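Chicken beta-microseminoprotein-like 3 (Gallus gallus, PDB 6RWC) is of unknown function but belongs to the beta-microseminoprotein (PSP-94) family of small disulfide-rich proteins and occurs in chicken egg white. Local coordinates at residues Ser44-Pro49 with Cys66-Val71. Sequence-based numbering, arbitrary orientation.
Sequences SLVSIP and CSIRVV
Residues 45-49 and 66-70 touch while running in nearly the same direction, 9° apart, with Val46 and Ser67 matched at 5.2 Å between their CA atoms. No direct hydrogen bond joins them, so this is not strand pairing: the linker leaving strand 39-44 of the four-stranded N-terminal sheet packs beside strand 67-72 of the C-terminal beta hairpin, in the two-part beta-microseminoprotein fold. Polar contact is limited to a bridging water, which donates to Ser47 O (3.0 Å) and accepts from Ile68 N (2.8 Å), and to a CA-H...O approach of Val46 CA to Cys66 O with 147° at the hydrogen. At the end next to the N-terminal sheet, Leu45 CB meets Cys66 CB at 3.9 Å, next to the Cys30-Cys66 disulfide that ties the two parts covalently. Ile68 touches three linker side chains: CG1 lies beside the backbone N (chi1 -66°) and CG2 anti to it, sending CD1 to Val46 CG1 at 3.9 Å and Ile48 CD1 at 4.1 Å, and CG2 to the CG-CD edge of the Pro49 ring. The Ile68 side chain crosses those of Val46 and Pro49 at about right angles but lies alongside Ile48. With an alanine here, Val46 CG1 and Ile48 CD1 would probably lose the methyl they share, and a gap would open at that proline edge. The ring also reaches buried Val70, Pro49 CB lying 3.7 Å from Val70 CG2.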
loop_
_atom_site.group_PDB
_atom_site.type_symbol
_atom_site.label_atom_id
_atom_site.label_comp_id
_atom_site.label_asym_id
_atom_site.label_seq_id
_atom_site.Cartn_x
_atom_site.Cartn_y
_atom_site.Cartn_z
ATOM N N SER A 44 -4.078 -0.820 2.258
ATOM C CA SER A 44 -2.652 -0.525 2.266
ATOM C C SER A 44 -1.912 -1.453 1.309
ATOM O O SER A 44 -2.160 -2.662 1.283
ATOM C CB SER A 44 -2.092 -0.668 3.680
ATOM O OG SER A 44 -0.685 -0.502 3.687
ATOM N N LEU A 45 -1.002 -0.881 0.521
ATOM C CA LEU A 45 -0.216 -1.657 -0.430
ATOM C C LEU A 45 1.093 -2.170 0.154
ATOM O O LEU A 45 1.681 -3.102 -0.407
ATOM C CB LEU A 45 0.093 -0.817 -1.675
ATOM C CG LEU A 45 -1.070 -0.384 -2.569
ATOM C CD1 LEU A 45 -0.574 0.563 -3.650
ATOM C CD2 LEU A 45 -1.753 -1.593 -3.189
ATOM N N VAL A 46 1.556 -1.598 1.260
ATOM C CA VAL A 46 2.869 -1.912 1.813
ATOM C C VAL A 46 2.748 -3.156 2.687
ATOM O O VAL A 46 2.109 -3.127 3.742
ATOM C CB VAL A 46 3.434 -0.729 2.607
ATOM C CG1 VAL A 46 4.804 -1.071 3.169
ATOM C CG2 VAL A 46 3.513 0.509 1.725
ATOM N N SER A 47 3.366 -4.251 2.247
ATOM C CA SER A 47 3.460 -5.452 3.064
ATOM C C SER A 47 4.665 -5.353 3.993
ATOM O O SER A 47 5.764 -4.989 3.564
ATOM C CB SER A 47 3.570 -6.696 2.184
ATOM O OG SER A 47 3.717 -7.863 2.975
ATOM N N ILE A 48 4.456 -5.684 5.261
ATOM C CA ILE A 48 5.509 -5.619 6.272
ATOM C C ILE A 48 6.239 -6.960 6.276
ATOM O O ILE A 48 5.603 -7.995 6.519
ATOM C CB ILE A 48 4.933 -5.308 7.658
ATOM C CG1 ILE A 48 4.230 -3.949 7.647
ATOM C CG2 ILE A 48 6.035 -5.333 8.701
ATOM C CD1 ILE A 48 5.131 -2.811 7.241
ATOM N N PRO A 49 7.546 -6.987 6.006
ATOM C CA PRO A 49 8.282 -8.258 6.076
ATOM C C PRO A 49 8.292 -8.799 7.499
ATOM O O PRO A 49 8.665 -8.102 8.445
ATOM C CB PRO A 49 9.689 -7.880 5.599
ATOM C CG PRO A 49 9.795 -6.412 5.850
ATOM C CD PRO A 49 8.416 -5.861 5.629
ATOM N N CYS A 66 5.708 0.899 -3.619
ATOM C CA CYS A 66 5.023 0.767 -2.332
ATOM C C CYS A 66 5.384 -0.552 -1.651
ATOM O O CYS A 66 4.523 -1.305 -1.187
ATOM C CB CYS A 66 3.509 0.910 -2.505
ATOM S SG CYS A 66 2.972 2.611 -2.809
ATOM N N SER A 67 6.684 -0.825 -1.584
ATOM C CA SER A 67 7.174 -2.117 -1.130
ATOM C C SER A 67 8.375 -1.919 -0.222
ATOM O O SER A 67 9.053 -0.890 -0.266
ATOM C CB SER A 67 7.560 -3.015 -2.313
ATOM O OG SER A 67 8.608 -2.430 -3.067
ATOM N N ILE A 68 8.631 -2.927 0.605
ATOM C CA ILE A 68 9.804 -2.983 1.468
ATOM C C ILE A 68 10.607 -4.200 1.041
ATOM O O ILE A 68 10.155 -5.340 1.207
ATOM C CB ILE A 68 9.431 -3.063 2.953
ATOM C CG1 ILE A 68 8.748 -1.770 3.399
ATOM C CG2 ILE A 68 10.670 -3.325 3.795
ATOM C CD1 ILE A 68 8.234 -1.818 4.816
ATOM N N ARG A 69 11.788 -3.966 0.485
ATOM C CA ARG A 69 12.670 -5.036 0.043
ATOM C C ARG A 69 13.785 -5.215 1.065
ATOM O O ARG A 69 14.513 -4.266 1.366
ATOM C CB ARG A 69 13.244 -4.729 -1.341
ATOM C CG ARG A 69 14.228 -5.769 -1.861
ATOM C CD ARG A 69 14.449 -5.614 -3.362
ATOM N NE ARG A 69 15.786 -6.035 -3.771
ATOM C CZ ARG A 69 16.810 -5.203 -3.934
ATOM N NH1 ARG A 69 16.648 -3.904 -3.725
ATOM N NH2 ARG A 69 17.995 -5.668 -4.308
ATOM N N VAL A 70 13.912 -6.430 1.587
ATOM C CA VAL A 70 14.894 -6.745 2.618
ATOM C C VAL A 70 16.214 -7.123 1.952
ATOM O O VAL A 70 16.279 -8.086 1.180
ATOM C CB VAL A 70 14.388 -7.872 3.531
ATOM C CG1 VAL A 70 15.450 -8.254 4.538
ATOM C CG2 VAL A 70 13.106 -7.443 4.236
ATOM N N VAL A 71 17.268 -6.366 2.255
ATOM C CA VAL A 71 18.567 -6.528 1.618
ATOM C C VAL A 71 19.640 -6.612 2.695
ATOM O O VAL A 71 19.412 -6.289 3.860
ATOM C CB VAL A 71 18.880 -5.381 0.638
ATOM C CG1 VAL A 71 17.814 -5.306 -0.450
ATOM C CG2 VAL A 71 18.989 -4.062 1.395
HETATM O O HOH W 1 6.473 -4.773 0.675
#